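PDB 5KF4: collagen alpha-1(XX) chain from Homo sapiens, which is probably a structural collagen of the extracellular matrix, with fibronectin type III modules of a kind often used in adhesion or as spacers. Local coordinates for residues 31-34 with 35-39; 56-59 with 60-64. All coordinates share one frame; numbering follows the deposited sequence.

Interaction 1. Residues 31-34 with 35-39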
loop_
_atom_site.group_PDB
_atom_site.type_symbol
_atom_site.label_atom_id
_atom_site.label_comp_id
_atom_site.label_asym_id
_atom_site.label_seq_id
_atom_site.Cartn_x
_atom_site.Cartn_y
_atom_site.Cartn_z
ATOM N N TRP A 31 7.447 -2.588 4.603
ATOM C CA TRP A 31 6.640 -3.152 5.670
ATOM C C TRP A 31 7.294 -4.404 6.240
ATOM O O TRP A 31 8.143 -5.003 5.592
ATOM C CB TRP A 31 5.236 -3.459 5.134
ATOM C CG TRP A 31 5.231 -4.419 3.962
ATOM C CD1 TRP A 31 5.129 -5.782 4.010
ATOM C CD2 TRP A 31 5.351 -4.078 2.572
ATOM N NE1 TRP A 31 5.167 -6.306 2.740
ATOM C CE2 TRP A 31 5.305 -5.282 1.840
ATOM C CE3 TRP A 31 5.489 -2.871 1.879
ATOM C CZ2 TRP A 31 5.392 -5.312 0.448
ATOM C CZ3 TRP A 31 5.578 -2.905 0.496
ATOM C CH2 TRP A 31 5.528 -4.116 -0.203
ATOM N N THR A 32 6.937 -4.784 7.464
ATOM C CA THR A 32 7.446 -6.035 8.015
ATOM C C THR A 32 6.401 -7.143 7.891
ATOM O O THR A 32 5.372 -7.107 8.563
ATOM C CB THR A 32 7.874 -5.881 9.489
ATOM O OG1 THR A 32 8.954 -4.942 9.573
ATOM C CG2 THR A 32 8.340 -7.216 10.051
ATOM N N PRO A 33 6.678 -8.140 7.039
ATOM C CA PRO A 33 5.733 -9.218 6.734
ATOM C C PRO A 33 5.524 -10.165 7.905
ATOM O O PRO A 33 6.439 -10.368 8.705
ATOM C CB PRO A 33 6.393 -9.952 5.564
ATOM C CG PRO A 33 7.847 -9.670 5.696
ATOM C CD PRO A 33 8.031 -8.432 6.535
ATOM N N ALA A 34 4.330 -10.738 7.999
ATOM C CA ALA A 34 4.063 -11.793 8.964
ATOM C C ALA A 34 4.834 -13.055 8.560
ATOM O O ALA A 34 5.168 -13.221 7.383
ATOM C CB ALA A 34 2.570 -12.064 9.054
ATOM N N PRO A 35 5.130 -13.936 9.535
ATOM C CA PRO A 35 5.865 -15.189 9.305
ATOM C C PRO A 35 5.246 -16.046 8.204
ATOM O O PRO A 35 5.965 -16.699 7.448
ATOM C CB PRO A 35 5.782 -15.908 10.654
ATOM C CG PRO A 35 5.563 -14.839 11.655
ATOM C CD PRO A 35 4.927 -13.667 10.972
ATOM N N ARG A 36 3.922 -16.039 8.119
ATOM C CA ARG A 36 3.237 -16.692 7.015
ATOM C C ARG A 36 3.109 -15.726 5.851
ATOM O O ARG A 36 2.365 -14.746 5.912
ATOM C CB ARG A 36 1.849 -17.169 7.453
ATOM C CG ARG A 36 1.248 -18.299 6.638
ATOM C CD ARG A 36 -0.115 -18.665 7.205
ATOM N NE ARG A 36 -1.076 -19.036 6.171
ATOM C CZ ARG A 36 -2.394 -18.972 6.328
ATOM N NH1 ARG A 36 -2.904 -18.541 7.475
ATOM N NH2 ARG A 36 -3.205 -19.330 5.340
ATOM N N HIS A 37 3.854 -15.998 4.788
ATOM C CA HIS A 37 3.855 -15.110 3.640
ATOM C C HIS A 37 2.590 -15.343 2.820
ATOM O O HIS A 37 2.184 -16.487 2.608
ATOM C CB HIS A 37 5.114 -15.329 2.807
ATOM C CG HIS A 37 6.355 -14.798 3.458
ATOM N ND1 HIS A 37 6.366 -14.325 4.751
ATOM C CD2 HIS A 37 7.621 -14.669 2.996
ATOM C CE1 HIS A 37 7.589 -13.926 5.061
ATOM N NE2 HIS A 37 8.367 -14.124 4.013
ATOM N N PRO A 38 1.966 -14.258 2.343
ATOM C CA PRO A 38 0.719 -14.416 1.593
ATOM C C PRO A 38 0.947 -14.871 0.165
ATOM O O PRO A 38 2.082 -15.138 -0.225
ATOM C CB PRO A 38 0.119 -13.012 1.637
ATOM C CG PRO A 38 1.304 -12.117 1.675
ATOM C CD PRO A 38 2.313 -12.837 2.542
ATOM N N LEU A 39 -0.136 -15.038 -0.583
ATOM C CA LEU A 39 -0.011 -15.321 -1.998
ATOM C C LEU A 39 0.317 -13.996 -2.664
ATOM O O LEU A 39 1.165 -13.933 -3.552
ATOM C CB LEU A 39 -1.278 -15.955 -2.573
ATOM C CG LEU A 39 -1.399 -17.471 -2.369
ATOM C CD1 LEU A 39 -1.750 -17.820 -0.927
ATOM C CD2 LEU A 39 -2.401 -18.083 -3.334
#
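The carbonyl O of Ala34 receives a weak hydrogen bond from His37 ND1, 3.1 Å long and bent to 133° at the hydrogen. The oxygen lies at the edge of the imidazole, in the ring plane, so Ala34 O meets the ring through its N-H edge and not over a face. The chain supplies the necessary fold: Pro35 and Arg36 carry it round, and His37 CG stands anti to its own carbonyl carbon (chi1 -72°), which brings the ring back beside Pro33 and Ala34. CE1, next to ND1 in the ring, also lies close to the carbonyl, 3.4 Å from Ala34 O, and the same atom comes obliquely against Pro33 CB at 4.2 Å. The Ala34 methyl touches Pro12. Beyond the bend, Arg36 O is hydrogen-bonded to Tyr84 OH, and the His37 ring touches Pro61, so this surface loop between strands 27-32 and 40-47 is tied to its neighbours. As modelled, ND1 is the donor, consistent with a proton on that nitrogen; a bond this bent would probably restrain the ring only slightly, with Pro33 and Pro61 touching it as well.

Interaction 2. Residues 56-59 with 60-64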
loop_
_atom_site.group_PDB
_atom_site.type_symbol
_atom_site.label_atom_id
_atom_site.label_comp_id
_atom_site.label_asym_id
_atom_site.label_seq_id
_atom_site.Cartn_x
_atom_site.Cartn_y
_atom_site.Cartn_z
ATOM N N VAL A 56 -1.929 -1.765 -7.381
ATOM C CA VAL A 56 -1.059 -2.778 -7.943
ATOM C C VAL A 56 -1.055 -3.934 -6.961
ATOM O O VAL A 56 -1.094 -3.731 -5.749
ATOM C CB VAL A 56 0.380 -2.252 -8.186
ATOM C CG1 VAL A 56 1.042 -1.847 -6.878
ATOM C CG2 VAL A 56 1.230 -3.292 -8.904
ATOM N N VAL A 57 -1.074 -5.154 -7.473
ATOM C CA VAL A 57 -0.982 -6.292 -6.582
ATOM C C VAL A 57 0.406 -6.909 -6.731
ATOM O O VAL A 57 0.886 -7.107 -7.848
ATOM C CB VAL A 57 -2.091 -7.322 -6.874
ATOM C CG1 VAL A 57 -1.823 -8.634 -6.154
ATOM C CG2 VAL A 57 -3.437 -6.763 -6.457
ATOM N N VAL A 58 1.054 -7.195 -5.606
ATOM C CA VAL A 58 2.391 -7.780 -5.632
ATOM C C VAL A 58 2.386 -9.103 -4.876
ATOM O O VAL A 58 1.409 -9.432 -4.206
ATOM C CB VAL A 58 3.444 -6.835 -5.030
ATOM C CG1 VAL A 58 3.586 -5.589 -5.892
ATOM C CG2 VAL A 58 3.077 -6.466 -3.603
ATOM N N GLU A 59 3.501 -9.820 -4.917
ATOM C CA GLU A 59 3.541 -11.179 -4.385
ATOM C C GLU A 59 3.714 -11.236 -2.874
ATOM O O GLU A 59 4.095 -10.261 -2.231
ATOM C CB GLU A 59 4.670 -11.977 -5.033
ATOM C CG GLU A 59 4.620 -12.011 -6.540
ATOM C CD GLU A 59 5.363 -10.841 -7.148
ATOM O OE1 GLU A 59 4.877 -9.696 -7.015
ATOM O OE2 GLU A 59 6.442 -11.064 -7.740
ATOM N N GLY A 60 3.383 -12.393 -2.316
ATOM C CA GLY A 60 3.518 -12.640 -0.895
ATOM C C GLY A 60 4.893 -12.471 -0.265
ATOM O O GLY A 60 5.001 -11.905 0.820
ATOM N N PRO A 61 5.959 -12.972 -0.922
ATOM C CA PRO A 61 7.250 -12.792 -0.258
ATOM C C PRO A 61 7.872 -11.436 -0.548
ATOM O O PRO A 61 9.048 -11.226 -0.251
ATOM C CB PRO A 61 8.101 -13.920 -0.846
ATOM C CG PRO A 61 7.488 -14.215 -2.186
ATOM C CD PRO A 61 6.116 -13.607 -2.243
ATOM N N ALA A 62 7.092 -10.526 -1.118
ATOM C CA ALA A 62 7.608 -9.206 -1.430
ATOM C C ALA A 62 7.713 -8.461 -0.113
ATOM O O ALA A 62 6.829 -8.565 0.738
ATOM C CB ALA A 62 6.714 -8.472 -2.415
ATOM N N ALA A 63 8.781 -7.694 0.049
ATOM C CA ALA A 63 8.978 -6.950 1.280
ATOM C C ALA A 63 9.093 -5.472 0.977
ATOM O O ALA A 63 9.266 -4.640 1.870
ATOM C CB ALA A 63 10.226 -7.449 1.994
ATOM N N SER A 64 8.968 -5.156 -0.303
ATOM C CA SER A 64 9.119 -3.797 -0.778
ATOM C C SER A 64 8.537 -3.677 -2.176
ATOM O O SER A 64 8.548 -4.633 -2.950
ATOM C CB SER A 64 10.590 -3.377 -0.774
ATOM O OG SER A 64 10.775 -2.153 -1.467
#
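The side chains of Val58 and Ala62 both start toward the opposite arm of a tight bend, and CG2 of Val58 meets CB of Ala62 at 4.3 Å. Val58 is buried and also lies on Tyr41 of strand 40-47, so the alanine methyl approaches a side chain already packed into the domain. Glu59 sends its side chain another way. Its CB lies beside the proline ring, 3.5 Å from Pro61 CD, but the chain bends at chi2 (89°) and carries the carboxylate away from the turn, while the side chain rests against Lys40. Pro61 CD also sits 3.4 Å from Glu59 C, so the CD corner of the ring lies by the Glu59 carbonyl carbon. The backbone closes the turn: Ala62 N donates to Glu59 O over 3.2 Å, at 152° about the hydrogen. The donor stands well above the carbonyl plane, 60° out of it, and the Ala62 methyl comes equally near that oxygen, with CB 3.2 Å from Glu59 O. Gly60 and Pro61 occupy the two central positions. This is a type I beta turn, here starting the connection from strand 54-59 to strand 64-67, which lie in opposite sheets of the fibronectin type III beta-sandwich.

Interactions 1 and 2 follow one another along the chain, yet their centres are 9 Å apart and they touch directly. Leu39 O lies 3.0 Å from Gly60 N, a probable hydrogen bond between the end of 35-39 and the second residue of the turn, and Pro38 CD packs on Gly60 O at 3.3 Å. At the other end of interaction 1, the Trp31 indole reaches the second connection, with NE1 3.4 Å from Ala62 O and CH2 3.6 Å from Ser64 N, both as packing. Each loop passes from the three-stranded sheet to the four-stranded one or back, so their contacts bring two inter-sheet connections together on one side of the sandwich.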